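Local coordinates for protein heavy metal cation tricomponent efflux pump ZneA(CzcA-like) (Cupriavidus metallidurans, PDB 4K0J) that works as a zinc/proton antiporter, the RND-family inner-membrane component of a three-part heavy-metal efflux pump, at residues G135-R139 with M296-H300; T644-F648 with Q697-I701; V710-D715 with V787-A793; A901-M907 with R987-V992. All blocks are in the same frame, centred on the assembly; numbering follows the deposited sequence.

Contact 1 (G135-R139 with M296-H300); sequences GEIYR and MEGVH
Ile137 and Tyr138 of strand 135-143 meet Met296 and Val299 of helix 292-310, a helix laid on an antiparallel sheet in the alpha/beta manner of RND porter subdomains. The axes of the two short segments pass 9.9 Å apart at an angle of 33°.

Apolar contact carries most of the join. Bends at chi2 and chi3 of Met296 let its sulfur and its methyl serve different strand residues. Its SD rests 3.6 Å from Ile137 CD1, the two chains sliding past one another in opposite senses, while its CE touches Tyr138 CD2 where the side chains cross almost at right angles.

The aromatic part is built round Tyr138. With CG anti to the backbone N (chi1 -176°), its ring leans to the helix, and Val299 CG1 covers one face near the rim, 4.1 Å above the plane.

Polar partners come from elsewhere in the chain: Tyr138 O is hydrogen-bonded to Thr284 OG1 on strand 280-287, and His300 NE2 has a weak hydrogen bond to Ser324 OG. The same Met296 CE that reaches Tyr138 also lies over one face of the His300 ring, 3.6 Å above its plane and displaced toward the rim.

Contact 2 (T644-F648 with Q697-I701); sequences TQVGF and QDVII
Phe648 turns the edge of its ring to the carboxylate of Asp698. OD2 of Asp698 sits near the ring plane, 3.9 Å from Phe648 CD2, and the ring and carboxylate planes are only 18° apart, an approach consistent with a carboxylate facing the slightly positive C-H rim. Beyond this edge the ring packs on helix 627-638 through Ile631, Ala635 and Phe638. The second flat group is the amide of Gln645, which takes a methyl of Ile700: CG2 of Ile700 is 3.3 Å from Gln645 OE1 and 3.5 Å from Gln645 NE2, raised off the amide plane beside its outer, O and N end. Here the two side chains slide past each other in opposite directions.

The carboxylate owes its polar partners to the loop after strand 807-812, since Asp698 OD2 forms a salt bridge with Arg815 and accepts a hydrogen bond from Asn813 ND2. Both residues also touch Phe648, so they border the edge contact and probably fix the carboxylate's place there. Asp698 OD1 lies beside Val646 O, but as both are acceptors this is no hydrogen bond. The backbones approach to 6.1 Å between Gly647 CA and Asp698 CA without pairing. Strands 645-649 and 699-701 are the outermost strands of two separate sheets, and their side-chain contact is consistent with the junction of the PC1 and PC2 subdomains of an RND porter domain.

Contact 3 (V710-D715 with V787-A793); sequences VRIDVD and VAHIRLA
Ile712 and Ile790 form the apolar centre of this antiparallel strand pair, lying side by side with their CG1 atoms 3.6 Å apart. Ile712 also sets its CG2 against Ala788 CB at 3.8 Å; this branch is the one anti to the backbone N (chi1 of CG1 is -53°). Toward the other end of the same sheet face, Val710 CG2 meets Ile790 CG2, and Val710 CB meets Leu792 CD2 at 3.8 Å.

Outside this row the main chains close on each other. Arg711 and Arg791 are a hydrogen-bonded pair joined in both directions, Arg791 N to Arg711 O being the straighter bond (2.9 Å, 171° at the hydrogen). Asp713 N bonds to His789 O, with a weak return bond, and Asp715 N reaches Val787 O.

The opposite face is polar. Arg711 NE binds the syn side of Asp713 OD2 at 3.1 Å in a salt bridge along one strand. Past the strand's end, Asp715 N-caps helix 716-720, its OD1 hydrogen-bonded to Ala718 N.

Helix 766-771 covers the apolar face, with Pro766 against Val710, Ile790 and Leu792. On its other edge, strand 707-714 pairs in parallel with a strand of a second subunit, so the sheet of this docking region continues across the trimer interface.

Contact 4 (A901-M907 with R987-V992); sequences ALHLRGM and RPLATV
Thr991 of helix 986-997 faces Ala901, Arg905 and Met907 at the C-terminal end of helix 891-905, in the helical membrane bundle of the RND fold. The axes of the two short segments pass 9.8 Å apart, at 119°, and the chain leaves helix 891-905 through Gly906 with positive phi, which brings Met907 back against the other helix.

The Thr991 side chain can be traced from its root. CB stands 4.1 Å from Met907 SD. From there CG2, anti to the backbone N, runs to the neighbouring helix and rests on Ala901, 3.6 Å from Ala901 CB and close to Ala901 O as well. OG1, on the branch beside the backbone N (chi1 -50°), turns to the polar side. It lies at the edge of the Arg905 guanidinium, near its plane, and accepts from Arg905 NH2; the modelled length of this bond is implausibly short, so its exact value is doubtful. Within its own helix OG1 gives its hydrogen to Arg987 O, again at a modelled length not to be trusted. Met907 SD lies 3.6 Å from Thr991 OG1.

Arg905 has a second hold through NH1, which is hydrogen-bonded to Ala976 O, while Arg987 is paired with Asp984 by a salt bridge; these separate partners probably ease the proximity of the two positive groups. Leu902 CD2 touches Val992 CG2 at 4.3 Å. Met907 bends at chi3 and lays its CE against Pro988, 3.7 Å from Pro988 CA.

From the N terminus, the four contacts come strictly in series: each closes before the next begins, so none nest and none cross. Contact 1 closes a loop of 156 residues that also runs out through the 214-230 hairpin, and brings a helix back onto its sheet. Contact 2 closes a shorter loop of 48 residues and joins two sheets. The next strand after 699-701, strand 707-714, is itself half of contact 3, about 36 Å away between centres, where a 71-residue loop ends in the docking sheet shared with a second subunit. Contact 4, on the opposite side of the chain's centre from contact 3, closes a 79-residue loop whose regular structure is all helical and ties together two membrane-bundle helices.

Contact 1 (G135-R139 with M296-H300)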
loop_
_atom_site.group_PDB
_atom_site.type_symbol
_atom_site.label_atom_id
_atom_site.label_comp_id
_atom_site.label_asym_id
_atom_site.label_seq_id
_atom_site.Cartn_x
_atom_site.Cartn_y
_atom_site.Cartn_z
ATOM N N GLY C 135 -7.899 19.565 -11.428
ATOM C CA GLY C 135 -7.115 19.967 -10.279
ATOM C C GLY C 135 -6.583 21.382 -10.379
ATOM O O GLY C 135 -6.040 21.914 -9.415
ATOM N N GLU C 136 -6.749 22.000 -11.543
ATOM C CA GLU C 136 -6.191 23.324 -11.802
ATOM C C GLU C 136 -7.066 24.421 -11.190
ATOM O O GLU C 136 -7.846 25.076 -11.886
ATOM C CB GLU C 136 -6.039 23.518 -13.308
ATOM C CG GLU C 136 -5.196 22.438 -13.970
ATOM C CD GLU C 136 -5.491 22.281 -15.446
ATOM O OE1 GLU C 136 -6.667 22.446 -15.846
ATOM O OE2 GLU C 136 -4.546 21.987 -16.208
ATOM N N ILE C 137 -6.912 24.636 -9.887
ATOM C CA ILE C 137 -7.930 25.346 -9.121
ATOM C C ILE C 137 -7.720 26.847 -8.965
ATOM O O ILE C 137 -8.631 27.559 -8.543
ATOM C CB ILE C 137 -8.110 24.721 -7.727
ATOM C CG1 ILE C 137 -6.772 24.662 -6.990
ATOM C CG2 ILE C 137 -8.714 23.328 -7.836
ATOM C CD1 ILE C 137 -6.887 24.072 -5.596
ATOM N N TYR C 138 -6.536 27.337 -9.309
ATOM C CA TYR C 138 -6.236 28.749 -9.100
ATOM C C TYR C 138 -5.259 29.282 -10.138
ATOM O O TYR C 138 -4.043 29.181 -9.973
ATOM C CB TYR C 138 -5.688 28.955 -7.691
ATOM C CG TYR C 138 -5.426 30.395 -7.307
ATOM C CD1 TYR C 138 -4.146 30.928 -7.370
ATOM C CD2 TYR C 138 -6.451 31.212 -6.855
ATOM C CE1 TYR C 138 -3.895 32.240 -7.007
ATOM C CE2 TYR C 138 -6.211 32.523 -6.485
ATOM C CZ TYR C 138 -4.931 33.032 -6.565
ATOM O OH TYR C 138 -4.690 34.338 -6.197
ATOM N N ARG C 139 -5.800 29.847 -11.212
ATOM C CA ARG C 139 -4.986 30.439 -12.269
ATOM C C ARG C 139 -4.715 31.902 -11.968
ATOM O O ARG C 139 -5.610 32.624 -11.539
ATOM C CB ARG C 139 -5.683 30.291 -13.619
ATOM C CG ARG C 139 -5.695 28.865 -14.128
ATOM C CD ARG C 139 -6.506 28.719 -15.393
ATOM N NE ARG C 139 -6.403 27.365 -15.927
ATOM C CZ ARG C 139 -5.472 26.976 -16.792
ATOM N NH1 ARG C 139 -4.568 27.848 -17.223
ATOM N NH2 ARG C 139 -5.447 25.719 -17.226
ATOM N N MET C 296 -7.876 25.562 -1.073
ATOM C CA MET C 296 -8.001 26.945 -1.528
ATOM C C MET C 296 -7.831 27.927 -0.382
ATOM O O MET C 296 -7.366 29.046 -0.582
ATOM C CB MET C 296 -9.332 27.191 -2.251
ATOM C CG MET C 296 -9.303 26.844 -3.735
ATOM S SD MET C 296 -7.797 27.406 -4.563
ATOM C CE MET C 296 -7.897 29.179 -4.327
ATOM N N GLU C 297 -8.204 27.501 0.818
ATOM C CA GLU C 297 -7.958 28.305 2.005
ATOM C C GLU C 297 -6.462 28.592 2.174
ATOM O O GLU C 297 -6.044 29.755 2.236
ATOM C CB GLU C 297 -8.525 27.605 3.238
ATOM C CG GLU C 297 -10.007 27.295 3.108
ATOM C CD GLU C 297 -10.521 26.393 4.210
ATOM O OE1 GLU C 297 -11.740 26.107 4.226
ATOM O OE2 GLU C 297 -9.705 25.968 5.058
ATOM N N GLY C 298 -5.663 27.531 2.226
ATOM C CA GLY C 298 -4.225 27.649 2.397
ATOM C C GLY C 298 -3.538 28.356 1.245
ATOM O O GLY C 298 -2.553 29.077 1.440
ATOM N N VAL C 299 -4.052 28.148 0.036
ATOM C CA VAL C 299 -3.547 28.866 -1.126
ATOM C C VAL C 299 -3.821 30.356 -0.963
ATOM O O VAL C 299 -2.982 31.183 -1.297
ATOM C CB VAL C 299 -4.170 28.355 -2.447
ATOM C CG1 VAL C 299 -3.667 29.168 -3.632
ATOM C CG2 VAL C 299 -3.851 26.889 -2.649
ATOM N N HIS C 300 -4.994 30.693 -0.439
ATOM C CA HIS C 300 -5.357 32.089 -0.219
ATOM C C HIS C 300 -4.430 32.728 0.801
ATOM O O HIS C 300 -3.995 33.873 0.636
ATOM C CB HIS C 300 -6.805 32.204 0.249
ATOM C CG HIS C 300 -7.802 32.202 -0.865
ATOM N ND1 HIS C 300 -7.491 32.623 -2.138
ATOM C CD2 HIS C 300 -9.101 31.826 -0.899
ATOM C CE1 HIS C 300 -8.557 32.510 -2.909
ATOM N NE2 HIS C 300 -9.548 32.028 -2.181
#

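Contact 2 (T644-F648 with Q697-I701)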
loop_
_atom_site.group_PDB
_atom_site.type_symbol
_atom_site.label_atom_id
_atom_site.label_comp_id
_atom_site.label_asym_id
_atom_site.label_seq_id
_atom_site.Cartn_x
_atom_site.Cartn_y
_atom_site.Cartn_z
ATOM N N THR C 644 -7.645 31.221 -37.756
ATOM C CA THR C 644 -7.963 30.904 -36.369
ATOM C C THR C 644 -9.107 29.907 -36.235
ATOM O O THR C 644 -10.268 30.301 -36.165
ATOM C CB THR C 644 -8.360 32.177 -35.611
ATOM O OG1 THR C 644 -7.388 33.200 -35.851
ATOM C CG2 THR C 644 -8.451 31.909 -34.125
ATOM N N GLN C 645 -8.783 28.620 -36.196
ATOM C CA GLN C 645 -9.782 27.594 -35.898
ATOM C C GLN C 645 -9.994 27.422 -34.384
ATOM O O GLN C 645 -9.035 27.225 -33.638
ATOM C CB GLN C 645 -9.380 26.266 -36.531
ATOM C CG GLN C 645 -9.180 26.344 -38.019
ATOM C CD GLN C 645 -9.496 25.031 -38.705
ATOM O OE1 GLN C 645 -10.662 24.652 -38.834
ATOM N NE2 GLN C 645 -8.457 24.322 -39.142
ATOM N N VAL C 646 -11.248 27.479 -33.937
ATOM C CA VAL C 646 -11.540 27.558 -32.507
ATOM C C VAL C 646 -12.437 26.448 -31.963
ATOM O O VAL C 646 -13.604 26.341 -32.342
ATOM C CB VAL C 646 -12.197 28.895 -32.165
ATOM C CG1 VAL C 646 -12.550 28.941 -30.698
ATOM C CG2 VAL C 646 -11.278 30.043 -32.540
ATOM N N GLY C 647 -11.890 25.641 -31.055
ATOM C CA GLY C 647 -12.655 24.602 -30.389
ATOM C C GLY C 647 -13.282 25.137 -29.118
ATOM O O GLY C 647 -12.635 25.876 -28.377
ATOM N N PHE C 648 -14.534 24.760 -28.865
ATOM C CA PHE C 648 -15.286 25.273 -27.719
ATOM C C PHE C 648 -15.536 24.235 -26.617
ATOM O O PHE C 648 -16.106 23.168 -26.861
ATOM C CB PHE C 648 -16.619 25.851 -28.181
ATOM C CG PHE C 648 -16.525 27.247 -28.712
ATOM C CD1 PHE C 648 -16.721 28.332 -27.877
ATOM C CD2 PHE C 648 -16.258 27.479 -30.048
ATOM C CE1 PHE C 648 -16.645 29.629 -28.366
ATOM C CE2 PHE C 648 -16.181 28.775 -30.539
ATOM C CZ PHE C 648 -16.374 29.848 -29.694
ATOM N N GLN C 697 -20.599 21.000 -34.598
ATOM C CA GLN C 697 -20.302 22.427 -34.593
ATOM C C GLN C 697 -18.876 22.738 -35.034
ATOM O O GLN C 697 -18.669 23.368 -36.069
ATOM C CB GLN C 697 -20.588 23.038 -33.224
ATOM C CG GLN C 697 -20.969 24.504 -33.292
ATOM C CD GLN C 697 -22.363 24.724 -33.849
ATOM O OE1 GLN C 697 -23.070 23.773 -34.177
ATOM N NE2 GLN C 697 -22.770 25.986 -33.950
ATOM N N ASP C 698 -17.895 22.313 -34.246
ATOM C CA ASP C 698 -16.504 22.457 -34.648
ATOM C C ASP C 698 -16.006 21.088 -35.090
ATOM O O ASP C 698 -16.408 20.085 -34.513
ATOM C CB ASP C 698 -15.657 22.979 -33.489
ATOM C CG ASP C 698 -16.294 24.165 -32.786
ATOM O OD1 ASP C 698 -16.299 25.274 -33.363
ATOM O OD2 ASP C 698 -16.784 23.991 -31.650
ATOM N N VAL C 699 -15.167 21.048 -36.127
ATOM C CA VAL C 699 -14.551 19.799 -36.590
ATOM C C VAL C 699 -13.138 20.052 -37.094
ATOM O O VAL C 699 -12.937 20.896 -37.964
ATOM C CB VAL C 699 -15.343 19.136 -37.744
ATOM C CG1 VAL C 699 -14.503 18.042 -38.403
ATOM C CG2 VAL C 699 -16.655 18.556 -37.253
ATOM N N ILE C 700 -12.161 19.323 -36.559
ATOM C CA ILE C 700 -10.785 19.442 -37.043
ATOM C C ILE C 700 -9.999 18.149 -36.893
ATOM O O ILE C 700 -10.418 17.239 -36.187
ATOM C CB ILE C 700 -10.018 20.565 -36.329
ATOM C CG1 ILE C 700 -10.629 20.836 -34.955
ATOM C CG2 ILE C 700 -10.019 21.828 -37.168
ATOM C CD1 ILE C 700 -10.110 22.099 -34.299
ATOM N N ILE C 701 -8.862 18.068 -37.578
ATOM C CA ILE C 701 -7.945 16.953 -37.387
ATOM C C ILE C 701 -6.969 17.337 -36.290
ATOM O O ILE C 701 -6.167 18.253 -36.468
ATOM C CB ILE C 701 -7.156 16.622 -38.670
ATOM C CG1 ILE C 701 -8.086 16.044 -39.740
ATOM C CG2 ILE C 701 -6.020 15.647 -38.368
ATOM C CD1 ILE C 701 -7.361 15.560 -40.976
#

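Contact 3 (V710-D715 with V787-A793)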
loop_
_atom_site.group_PDB
_atom_site.type_symbol
_atom_site.label_atom_id
_atom_site.label_comp_id
_atom_site.label_asym_id
_atom_site.label_seq_id
_atom_site.Cartn_x
_atom_site.Cartn_y
_atom_site.Cartn_z
ATOM N N VAL C 710 14.484 21.916 -41.842
ATOM C CA VAL C 710 15.790 21.940 -42.469
ATOM C C VAL C 710 16.585 20.786 -41.857
ATOM O O VAL C 710 16.942 20.808 -40.679
ATOM C CB VAL C 710 16.481 23.312 -42.326
ATOM C CG1 VAL C 710 16.140 23.944 -40.988
ATOM C CG2 VAL C 710 17.983 23.176 -42.508
ATOM N N ARG C 711 16.801 19.753 -42.662
ATOM C CA ARG C 711 17.348 18.487 -42.202
ATOM C C ARG C 711 18.782 18.290 -42.664
ATOM O O ARG C 711 19.095 18.424 -43.852
ATOM C CB ARG C 711 16.479 17.351 -42.733
ATOM C CG ARG C 711 17.081 15.972 -42.609
ATOM C CD ARG C 711 16.079 14.928 -43.052
ATOM N NE ARG C 711 16.538 13.571 -42.778
ATOM C CZ ARG C 711 15.757 12.497 -42.840
ATOM N NH1 ARG C 711 14.475 12.629 -43.162
ATOM N NH2 ARG C 711 16.256 11.295 -42.577
ATOM N N ILE C 712 19.655 17.965 -41.717
ATOM C CA ILE C 712 21.064 17.735 -42.026
ATOM C C ILE C 712 21.445 16.272 -41.870
ATOM O O ILE C 712 21.672 15.804 -40.766
ATOM C CB ILE C 712 21.985 18.590 -41.141
ATOM C CG1 ILE C 712 21.572 20.062 -41.229
ATOM C CG2 ILE C 712 23.434 18.392 -41.558
ATOM C CD1 ILE C 712 21.934 20.876 -40.026
ATOM N N ASP C 713 21.497 15.550 -42.981
ATOM C CA ASP C 713 21.984 14.181 -42.950
ATOM C C ASP C 713 23.491 14.248 -43.126
ATOM O O ASP C 713 24.006 15.235 -43.634
ATOM C CB ASP C 713 21.335 13.344 -44.051
ATOM C CG ASP C 713 19.826 13.236 -43.891
ATOM O OD1 ASP C 713 19.086 13.911 -44.639
ATOM O OD2 ASP C 713 19.378 12.478 -43.009
ATOM N N VAL C 714 24.210 13.223 -42.686
ATOM C CA VAL C 714 25.659 13.226 -42.854
ATOM C C VAL C 714 26.101 12.255 -43.938
ATOM O O VAL C 714 25.605 11.127 -44.016
ATOM C CB VAL C 714 26.406 12.910 -41.544
ATOM C CG1 VAL C 714 26.320 14.084 -40.585
ATOM C CG2 VAL C 714 25.852 11.648 -40.906
ATOM N N ASP C 715 27.031 12.714 -44.774
ATOM C CA ASP C 715 27.596 11.899 -45.841
ATOM C C ASP C 715 28.721 11.058 -45.258
ATOM O O ASP C 715 29.753 11.582 -44.833
ATOM C CB ASP C 715 28.106 12.792 -46.980
ATOM C CG ASP C 715 28.506 12.010 -48.226
ATOM O OD1 ASP C 715 29.177 10.959 -48.097
ATOM O OD2 ASP C 715 28.166 12.469 -49.346
ATOM N N VAL C 787 30.340 17.585 -46.400
ATOM C CA VAL C 787 30.176 16.221 -45.903
ATOM C C VAL C 787 28.772 15.938 -45.375
ATOM O O VAL C 787 28.532 14.896 -44.764
ATOM C CB VAL C 787 31.175 15.911 -44.760
ATOM C CG1 VAL C 787 32.571 15.639 -45.308
ATOM C CG2 VAL C 787 31.189 17.040 -43.736
ATOM N N ALA C 788 27.845 16.861 -45.596
ATOM C CA ALA C 788 26.512 16.720 -45.027
ATOM C C ALA C 788 25.448 17.317 -45.926
ATOM O O ALA C 788 25.578 18.446 -46.392
ATOM C CB ALA C 788 26.458 17.368 -43.670
ATOM N N HIS C 789 24.391 16.552 -46.168
ATOM C CA HIS C 789 23.265 17.041 -46.938
ATOM C C HIS C 789 22.353 17.898 -46.069
ATOM O O HIS C 789 21.525 17.376 -45.312
ATOM C CB HIS C 789 22.479 15.877 -47.534
ATOM C CG HIS C 789 21.596 16.272 -48.676
ATOM N ND1 HIS C 789 21.415 17.584 -49.057
ATOM C CD2 HIS C 789 20.846 15.528 -49.523
ATOM C CE1 HIS C 789 20.591 17.632 -50.089
ATOM N NE2 HIS C 789 20.230 16.398 -50.390
ATOM N N ILE C 790 22.533 19.214 -46.177
ATOM C CA ILE C 790 21.657 20.194 -45.548
ATOM C C ILE C 790 20.548 20.543 -46.531
ATOM O O ILE C 790 20.786 21.204 -47.539
ATOM C CB ILE C 790 22.412 21.493 -45.181
ATOM C CG1 ILE C 790 23.421 21.249 -44.059
ATOM C CG2 ILE C 790 21.442 22.575 -44.751
ATOM C CD1 ILE C 790 24.819 20.944 -44.527
ATOM N N ARG C 791 19.335 20.094 -46.246
ATOM C CA ARG C 791 18.238 20.346 -47.158
ATOM C C ARG C 791 16.974 20.705 -46.420
ATOM O O ARG C 791 16.999 20.980 -45.233
ATOM C CB ARG C 791 17.977 19.126 -48.031
ATOM C CG ARG C 791 17.728 17.850 -47.256
ATOM C CD ARG C 791 16.922 16.871 -48.093
ATOM N NE ARG C 791 15.504 17.226 -48.103
ATOM C CZ ARG C 791 14.669 16.968 -49.105
ATOM N NH1 ARG C 791 15.112 16.360 -50.199
ATOM N NH2 ARG C 791 13.393 17.330 -49.011
ATOM N N LEU C 792 15.866 20.703 -47.149
ATOM C CA LEU C 792 14.571 21.020 -46.578
ATOM C C LEU C 792 13.645 19.852 -46.840
ATOM O O LEU C 792 13.263 19.597 -47.977
ATOM C CB LEU C 792 14.015 22.287 -47.210
ATOM C CG LEU C 792 13.622 23.405 -46.252
ATOM C CD1 LEU C 792 12.746 22.851 -45.151
ATOM C CD2 LEU C 792 14.855 24.081 -45.681
ATOM N N ALA C 793 13.298 19.132 -45.784
ATOM C CA ALA C 793 12.480 17.939 -45.924
ATOM C C ALA C 793 11.293 17.963 -44.977
ATOM O O ALA C 793 11.415 18.370 -43.826
ATOM C CB ALA C 793 13.311 16.706 -45.691
#

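Contact 4 (A901-M907 with R987-V992)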
loop_
_atom_site.group_PDB
_atom_site.type_symbol
_atom_site.label_atom_id
_atom_site.label_comp_id
_atom_site.label_asym_id
_atom_site.label_seq_id
_atom_site.Cartn_x
_atom_site.Cartn_y
_atom_site.Cartn_z
ATOM N N ALA C 901 -42.970 16.993 -19.893
ATOM C CA ALA C 901 -42.306 18.140 -19.293
ATOM C C ALA C 901 -40.933 18.354 -19.920
ATOM O O ALA C 901 -40.438 19.479 -19.978
ATOM C CB ALA C 901 -42.192 17.964 -17.789
ATOM N N LEU C 902 -40.323 17.270 -20.388
ATOM C CA LEU C 902 -39.044 17.364 -21.082
ATOM C C LEU C 902 -39.220 18.103 -22.406
ATOM O O LEU C 902 -38.426 18.980 -22.744
ATOM C CB LEU C 902 -38.436 15.977 -21.309
ATOM C CG LEU C 902 -37.952 15.231 -20.061
ATOM C CD1 LEU C 902 -37.412 13.855 -20.417
ATOM C CD2 LEU C 902 -36.901 16.041 -19.313
ATOM N N HIS C 903 -40.271 17.755 -23.143
ATOM C CA HIS C 903 -40.592 18.444 -24.390
ATOM C C HIS C 903 -41.038 19.883 -24.127
ATOM O O HIS C 903 -40.902 20.746 -24.991
ATOM C CB HIS C 903 -41.693 17.703 -25.156
ATOM C CG HIS C 903 -41.294 16.343 -25.638
ATOM N ND1 HIS C 903 -41.022 15.299 -24.782
ATOM C CD2 HIS C 903 -41.133 15.853 -26.890
ATOM C CE1 HIS C 903 -40.708 14.225 -25.485
ATOM N NE2 HIS C 903 -40.766 14.535 -26.768
ATOM N N LEU C 904 -41.571 20.132 -22.933
ATOM C CA LEU C 904 -42.105 21.448 -22.580
ATOM C C LEU C 904 -41.049 22.552 -22.612
ATOM O O LEU C 904 -41.168 23.511 -23.375
ATOM C CB LEU C 904 -42.773 21.406 -21.201
ATOM C CG LEU C 904 -43.335 22.728 -20.668
ATOM C CD1 LEU C 904 -44.478 23.225 -21.541
ATOM C CD2 LEU C 904 -43.784 22.584 -19.221
ATOM N N ARG C 905 -40.022 22.416 -21.779
ATOM C CA ARG C 905 -38.983 23.438 -21.676
ATOM C C ARG C 905 -37.923 23.306 -22.766
ATOM O O ARG C 905 -37.174 24.249 -23.029
ATOM C CB ARG C 905 -38.330 23.412 -20.290
ATOM C CG ARG C 905 -39.245 23.872 -19.170
ATOM C CD ARG C 905 -38.457 24.298 -17.942
ATOM N NE ARG C 905 -37.871 23.168 -17.229
ATOM C CZ ARG C 905 -37.188 23.278 -16.093
ATOM N NH1 ARG C 905 -37.003 24.470 -15.541
ATOM N NH2 ARG C 905 -36.689 22.200 -15.505
ATOM N N GLY C 906 -37.867 22.139 -23.401
ATOM C CA GLY C 906 -36.879 21.879 -24.433
ATOM C C GLY C 906 -35.641 21.208 -23.870
ATOM O O GLY C 906 -34.598 21.841 -23.699
ATOM N N MET C 907 -35.761 19.916 -23.577
ATOM C CA MET C 907 -34.670 19.157 -22.975
ATOM C C MET C 907 -34.484 17.807 -23.655
ATOM O O MET C 907 -35.137 17.505 -24.654
ATOM C CB MET C 907 -34.928 18.945 -21.480
ATOM C CG MET C 907 -34.975 20.226 -20.662
ATOM S SD MET C 907 -35.447 19.938 -18.944
ATOM C CE MET C 907 -34.208 18.745 -18.450
ATOM N N ARG C 987 -32.110 20.360 -12.572
ATOM C CA ARG C 987 -33.274 20.618 -13.413
ATOM C C ARG C 987 -33.830 19.411 -14.177
ATOM O O ARG C 987 -35.027 19.356 -14.423
ATOM C CB ARG C 987 -32.999 21.769 -14.378
ATOM C CG ARG C 987 -32.739 23.089 -13.691
ATOM C CD ARG C 987 -32.728 24.222 -14.693
ATOM N NE ARG C 987 -31.811 23.963 -15.798
ATOM C CZ ARG C 987 -30.514 24.245 -15.774
ATOM N NH1 ARG C 987 -29.974 24.795 -14.697
ATOM N NH2 ARG C 987 -29.754 23.972 -16.824
ATOM N N PRO C 988 -32.969 18.461 -14.588
ATOM C CA PRO C 988 -33.550 17.243 -15.162
ATOM C C PRO C 988 -34.443 16.472 -14.192
ATOM O O PRO C 988 -35.593 16.189 -14.540
ATOM C CB PRO C 988 -32.316 16.413 -15.516
ATOM C CG PRO C 988 -31.297 17.420 -15.844
ATOM C CD PRO C 988 -31.529 18.559 -14.890
ATOM N N LEU C 989 -33.931 16.138 -13.010
ATOM C CA LEU C 989 -34.726 15.416 -12.016
ATOM C C LEU C 989 -35.939 16.244 -11.606
ATOM O O LEU C 989 -37.042 15.716 -11.454
ATOM C CB LEU C 989 -33.896 15.066 -10.777
ATOM C CG LEU C 989 -32.542 14.383 -10.980
ATOM C CD1 LEU C 989 -31.432 15.405 -10.912
ATOM C CD2 LEU C 989 -32.312 13.288 -9.955
ATOM N N ALA C 990 -35.719 17.546 -11.439
ATOM C CA ALA C 990 -36.778 18.479 -11.082
ATOM C C ALA C 990 -37.915 18.424 -12.094
ATOM O O ALA C 990 -39.079 18.279 -11.735
ATOM C CB ALA C 990 -36.223 19.888 -10.993
ATOM N N THR C 991 -37.560 18.530 -13.366
ATOM C CA THR C 991 -38.532 18.510 -14.449
ATOM C C THR C 991 -39.274 17.179 -14.499
ATOM O O THR C 991 -40.505 17.149 -14.528
ATOM C CB THR C 991 -37.844 18.756 -15.798
ATOM O OG1 THR C 991 -37.007 19.915 -15.700
ATOM C CG2 THR C 991 -38.870 18.966 -16.891
ATOM N N VAL C 992 -38.516 16.085 -14.505
ATOM C CA VAL C 992 -39.092 14.743 -14.558
ATOM C C VAL C 992 -40.092 14.488 -13.433
ATOM O O VAL C 992 -41.192 13.983 -13.670
ATOM C CB VAL C 992 -37.995 13.663 -14.511
ATOM C CG1 VAL C 992 -38.596 12.302 -14.201
ATOM C CG2 VAL C 992 -37.226 13.635 -15.823
#